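Putative dihydrodipicolinate synthase (Thermus thermophilus, PDB 2PCQ) belongs to the dihydrodipicolinate synthetase family, whose members fold as TIM barrels of eight parallel strands wrapped by helices. Local coordinates at residues A[28-40]-A[56-70]. Numbering follows the deposited sequence.
Sequences LEPLVDGLLVYGS and LRALRPRKPFLVGLM
Leu36 and Val37 pair in parallel with Leu66 and Val67, and three backbone bonds alternate along the seam: Leu66 N to Leu35 O, Val37 N to Leu66 O (2.8 Å) and Gly68 N to Val37 O. Helix 49-57 completes this beta-alpha-beta unit of the barrel. Ahead of strand 66-69, the extended Glu29 side chain reaches the turn: OE1 takes Arg62 N at 2.8 Å on its syn side, while Lys63 N comes to OE2 (2.9 Å) from above the carboxylate plane. Lys63 runs past Glu29 in the opposite direction, its chain stretched beyond CG (chi2 to chi4 near 180°), which carries NZ to Val32 O (2.8 Å) and Glu29 O (2.9 Å). Glu29 O is shared, Val32 N approaching across the other face of the carbonyl from Lys63 NZ. On the helix side, Val37 CG2 meets Leu59 CD1 tip to tip at 3.7 Å, with Phe21 of helix 18-28 packing on both residues. Val37 CG1 lies over the centre of the Tyr38 ring, whose hydroxyl bonds to Arg52 O. Carboxylate and ammonium thus each bind backbone of the other segment, tying both strand-entry loops together, and their opposite charges, though not in contact, probably favour each other.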
loop_
_atom_site.group_PDB
_atom_site.type_symbol
_atom_site.label_atom_id
_atom_site.label_comp_id
_atom_site.label_asym_id
_atom_site.label_seq_id
_atom_site.Cartn_x
_atom_site.Cartn_y
_atom_site.Cartn_z
ATOM N N LEU A 28 18.616 33.154 6.247
ATOM C CA LEU A 28 18.139 32.150 7.186
ATOM C C LEU A 28 19.188 31.592 8.140
ATOM O O LEU A 28 18.894 31.338 9.308
ATOM C CB LEU A 28 17.495 30.987 6.415
ATOM C CG LEU A 28 16.225 31.322 5.627
ATOM C CD1 LEU A 28 15.843 30.166 4.711
ATOM C CD2 LEU A 28 15.105 31.628 6.604
ATOM N N GLU A 29 20.404 31.401 7.643
ATOM C CA GLU A 29 21.480 30.822 8.443
ATOM C C GLU A 29 21.692 31.401 9.844
ATOM O O GLU A 29 21.958 30.654 10.788
ATOM C CB GLU A 29 22.800 30.868 7.660
ATOM C CG GLU A 29 23.937 30.115 8.343
ATOM C CD GLU A 29 25.180 30.009 7.481
ATOM O OE1 GLU A 29 25.693 31.059 7.039
ATOM O OE2 GLU A 29 25.648 28.873 7.250
ATOM N N PRO A 30 21.584 32.732 10.006
ATOM C CA PRO A 30 21.783 33.324 11.337
ATOM C C PRO A 30 20.763 32.858 12.375
ATOM O O PRO A 30 21.042 32.829 13.576
ATOM C CB PRO A 30 21.666 34.823 11.067
ATOM C CG PRO A 30 22.185 34.948 9.666
ATOM C CD PRO A 30 21.502 33.786 8.979
ATOM N N LEU A 31 19.580 32.492 11.898
ATOM C CA LEU A 31 18.493 32.061 12.768
ATOM C C LEU A 31 18.523 30.589 13.157
ATOM O O LEU A 31 17.740 30.160 14.009
ATOM C CB LEU A 31 17.159 32.371 12.088
ATOM C CG LEU A 31 16.871 33.853 11.830
ATOM C CD1 LEU A 31 15.753 34.007 10.813
ATOM C CD2 LEU A 31 16.501 34.520 13.148
ATOM N N VAL A 32 19.425 29.823 12.549
ATOM C CA VAL A 32 19.514 28.388 12.812
ATOM C C VAL A 32 20.928 27.895 13.118
ATOM O O VAL A 32 21.897 28.640 12.995
ATOM C CB VAL A 32 18.968 27.591 11.600
ATOM C CG1 VAL A 32 17.483 27.882 11.412
ATOM C CG2 VAL A 32 19.732 27.985 10.335
ATOM N N ASP A 33 21.038 26.627 13.506
ATOM C CA ASP A 33 22.332 26.031 13.834
ATOM C C ASP A 33 23.162 25.696 12.600
ATOM O O ASP A 33 24.384 25.569 12.679
ATOM C CB ASP A 33 22.123 24.764 14.664
ATOM C CG ASP A 33 21.563 25.059 16.040
ATOM O OD1 ASP A 33 22.310 25.609 16.874
ATOM O OD2 ASP A 33 20.376 24.752 16.281
ATOM N N GLY A 34 22.489 25.546 11.466
ATOM C CA GLY A 34 23.174 25.221 10.232
ATOM C C GLY A 34 22.156 25.035 9.127
ATOM O O GLY A 34 20.953 25.082 9.375
ATOM N N LEU A 35 22.632 24.818 7.908
ATOM C CA LEU A 35 21.734 24.641 6.779
ATOM C C LEU A 35 21.879 23.279 6.124
ATOM O O LEU A 35 22.944 22.659 6.178
ATOM C CB LEU A 35 22.011 25.699 5.706
ATOM C CG LEU A 35 21.973 27.189 6.044
ATOM C CD1 LEU A 35 22.435 27.972 4.820
ATOM C CD2 LEU A 35 20.566 27.610 6.457
ATOM N N LEU A 36 20.793 22.821 5.510
ATOM C CA LEU A 36 20.811 21.578 4.752
ATOM C C LEU A 36 20.561 22.027 3.320
ATOM O O LEU A 36 19.473 22.513 2.998
ATOM C CB LEU A 36 19.697 20.614 5.183
ATOM C CG LEU A 36 19.369 19.538 4.129
ATOM C CD1 LEU A 36 20.629 18.772 3.729
ATOM C CD2 LEU A 36 18.317 18.582 4.672
ATOM N N VAL A 37 21.577 21.894 2.473
ATOM C CA VAL A 37 21.462 22.275 1.068
ATOM C C VAL A 37 21.075 21.034 0.258
ATOM O O VAL A 37 21.632 19.960 0.456
ATOM C CB VAL A 37 22.804 22.836 0.526
ATOM C CG1 VAL A 37 22.641 23.270 -0.924
ATOM C CG2 VAL A 37 23.259 24.011 1.377
ATOM N N TYR A 38 20.110 21.192 -0.642
ATOM C CA TYR A 38 19.634 20.094 -1.479
ATOM C C TYR A 38 18.990 18.966 -0.674
ATOM O O TYR A 38 19.221 17.784 -0.943
ATOM C CB TYR A 38 20.769 19.525 -2.348
ATOM C CG TYR A 38 21.377 20.512 -3.330
ATOM C CD1 TYR A 38 20.621 21.563 -3.854
ATOM C CD2 TYR A 38 22.700 20.379 -3.753
ATOM C CE1 TYR A 38 21.168 22.459 -4.776
ATOM C CE2 TYR A 38 23.259 21.271 -4.683
ATOM C CZ TYR A 38 22.487 22.304 -5.186
ATOM O OH TYR A 38 23.020 23.177 -6.106
ATOM N N GLY A 39 18.196 19.346 0.324
ATOM C CA GLY A 39 17.480 18.369 1.126
ATOM C C GLY A 39 16.266 17.973 0.303
ATOM O O GLY A 39 16.165 18.384 -0.851
ATOM N N SER A 40 15.342 17.196 0.865
ATOM C CA SER A 40 14.166 16.783 0.100
ATOM C C SER A 40 13.297 17.960 -0.351
ATOM O O SER A 40 12.590 17.864 -1.351
ATOM C CB SER A 40 13.321 15.774 0.897
ATOM O OG SER A 40 12.870 16.316 2.127
ATOM N N LEU A 56 25.704 25.043 -5.681
ATOM C CA LEU A 56 26.470 24.941 -4.443
ATOM C C LEU A 56 27.644 25.920 -4.406
ATOM O O LEU A 56 27.972 26.453 -3.348
ATOM C CB LEU A 56 26.968 23.504 -4.249
ATOM C CG LEU A 56 27.713 23.179 -2.948
ATOM C CD1 LEU A 56 26.863 23.565 -1.744
ATOM C CD2 LEU A 56 28.046 21.694 -2.909
ATOM N N ARG A 57 28.267 26.159 -5.558
ATOM C CA ARG A 57 29.389 27.096 -5.638
ATOM C C ARG A 57 28.934 28.529 -5.362
ATOM O O ARG A 57 29.736 29.383 -4.988
ATOM C CB ARG A 57 30.043 27.059 -7.025
ATOM C CG ARG A 57 30.845 25.806 -7.348
ATOM C CD ARG A 57 31.779 26.072 -8.532
ATOM N NE ARG A 57 31.054 26.406 -9.758
ATOM C CZ ARG A 57 30.567 25.507 -10.611
ATOM N NH1 ARG A 57 30.728 24.212 -10.378
ATOM N NH2 ARG A 57 29.911 25.901 -11.695
ATOM N N ALA A 58 27.647 28.792 -5.560
ATOM C CA ALA A 58 27.099 30.125 -5.337
ATOM C C ALA A 58 26.901 30.420 -3.852
ATOM O O ALA A 58 26.758 31.577 -3.459
ATOM C CB ALA A 58 25.774 30.271 -6.069
ATOM N N LEU A 59 26.896 29.376 -3.030
ATOM C CA LEU A 59 26.690 29.550 -1.597
ATOM C C LEU A 59 27.981 29.713 -0.814
ATOM O O LEU A 59 29.037 29.253 -1.231
ATOM C CB LEU A 59 25.909 28.364 -1.023
ATOM C CG LEU A 59 24.550 28.063 -1.660
ATOM C CD1 LEU A 59 23.924 26.879 -0.942
ATOM C CD2 LEU A 59 23.642 29.290 -1.576
ATOM N N ARG A 60 27.874 30.370 0.335
ATOM C CA ARG A 60 29.008 30.596 1.220
ATOM C C ARG A 60 28.519 30.532 2.665
ATOM O O ARG A 60 28.488 31.540 3.368
ATOM C CB ARG A 60 29.639 31.963 0.931
ATOM C CG ARG A 60 30.405 32.026 -0.389
ATOM C CD ARG A 60 31.697 31.218 -0.318
ATOM N NE ARG A 60 32.455 31.266 -1.566
ATOM C CZ ARG A 60 32.179 30.544 -2.649
ATOM N NH1 ARG A 60 31.156 29.700 -2.650
ATOM N NH2 ARG A 60 32.932 30.664 -3.735
ATOM N N PRO A 61 28.123 29.336 3.124
ATOM C CA PRO A 61 27.632 29.158 4.494
ATOM C C PRO A 61 28.700 29.543 5.511
ATOM O O PRO A 61 29.876 29.271 5.296
ATOM C CB PRO A 61 27.306 27.664 4.556
ATOM C CG PRO A 61 27.032 27.301 3.123
ATOM C CD PRO A 61 28.108 28.056 2.394
ATOM N N ARG A 62 28.291 30.173 6.609
ATOM C CA ARG A 62 29.230 30.572 7.658
ATOM C C ARG A 62 29.194 29.542 8.783
ATOM O O ARG A 62 30.084 29.498 9.635
ATOM C CB ARG A 62 28.866 31.949 8.229
ATOM C CG ARG A 62 28.689 33.048 7.188
ATOM C CD ARG A 62 28.624 34.439 7.828
ATOM N NE ARG A 62 29.932 34.882 8.312
ATOM C CZ ARG A 62 30.444 34.576 9.500
ATOM N NH1 ARG A 62 29.759 33.827 10.353
ATOM N NH2 ARG A 62 31.655 35.004 9.828
ATOM N N LYS A 63 28.152 28.715 8.784
ATOM C CA LYS A 63 27.999 27.685 9.806
ATOM C C LYS A 63 28.115 26.304 9.167
ATOM O O LYS A 63 27.889 26.153 7.969
ATOM C CB LYS A 63 26.637 27.833 10.495
ATOM C CG LYS A 63 26.429 29.190 11.146
ATOM C CD LYS A 63 25.092 29.284 11.866
ATOM C CE LYS A 63 24.904 30.670 12.473
ATOM N NZ LYS A 63 23.621 30.800 13.216
ATOM N N PRO A 64 28.490 25.280 9.955
ATOM C CA PRO A 64 28.614 23.925 9.404
ATOM C C PRO A 64 27.310 23.547 8.705
ATOM O O PRO A 64 26.232 23.682 9.281
ATOM C CB PRO A 64 28.873 23.069 10.643
ATOM C CG PRO A 64 29.643 24.008 11.534
ATOM C CD PRO A 64 28.878 25.310 11.379
ATOM N N PHE A 65 27.405 23.075 7.468
ATOM C CA PHE A 65 26.211 22.716 6.719
ATOM C C PHE A 65 26.240 21.299 6.174
ATOM O O PHE A 65 27.292 20.656 6.112
ATOM C CB PHE A 65 26.003 23.706 5.569
ATOM C CG PHE A 65 27.082 23.661 4.518
ATOM C CD1 PHE A 65 26.855 23.035 3.294
ATOM C CD2 PHE A 65 28.313 24.270 4.740
ATOM C CE1 PHE A 65 27.839 23.018 2.303
ATOM C CE2 PHE A 65 29.306 24.260 3.758
ATOM C CZ PHE A 65 29.069 23.635 2.536
ATOM N N LEU A 66 25.063 20.824 5.783
ATOM C CA LEU A 66 24.908 19.492 5.226
ATOM C C LEU A 66 24.469 19.627 3.780
ATOM O O LEU A 66 23.835 20.613 3.401
ATOM C CB LEU A 66 23.841 18.712 5.999
ATOM C CG LEU A 66 24.036 18.484 7.498
ATOM C CD1 LEU A 66 22.769 17.865 8.078
ATOM C CD2 LEU A 66 25.238 17.578 7.733
ATOM N N VAL A 67 24.819 18.639 2.968
ATOM C CA VAL A 67 24.417 18.644 1.570
ATOM C C VAL A 67 23.725 17.324 1.263
ATOM O O VAL A 67 24.272 16.250 1.523
ATOM C CB VAL A 67 25.623 18.810 0.627
ATOM C CG1 VAL A 67 25.150 18.785 -0.825
ATOM C CG2 VAL A 67 26.334 20.121 0.924
ATOM N N GLY A 68 22.516 17.408 0.722
ATOM C CA GLY A 68 21.787 16.201 0.385
ATOM C C GLY A 68 22.346 15.595 -0.889
ATOM O O GLY A 68 22.674 16.321 -1.827
ATOM N N LEU A 69 22.474 14.271 -0.921
ATOM C CA LEU A 69 22.981 13.588 -2.102
ATOM C C LEU A 69 21.965 12.525 -2.495
ATOM O O LEU A 69 21.794 11.513 -1.806
ATOM C CB LEU A 69 24.349 12.954 -1.825
ATOM C CG LEU A 69 25.102 12.445 -3.059
ATOM C CD1 LEU A 69 26.584 12.361 -2.748
ATOM C CD2 LEU A 69 24.560 11.099 -3.488
HETATM N N MSE A 70 21.272 12.779 -3.598
HETATM C CA MSE A 70 20.269 11.850 -4.079
HETATM C C MSE A 70 20.575 11.416 -5.507
HETATM O O MSE A 70 20.229 12.105 -6.469
HETATM C CB MSE A 70 18.900 12.502 -4.011
HETATM C CG MSE A 70 18.635 13.106 -2.658
HETATM SE SE MSE A 70 16.867 13.798 -2.522
HETATM C CE MSE A 70 17.110 14.813 -0.888
HETATM O O HOH W 1 25.141 26.259 7.561
HETATM O O HOH W 2 24.090 33.207 14.509
HETATM O O HOH W 3 25.665 23.117 11.890
#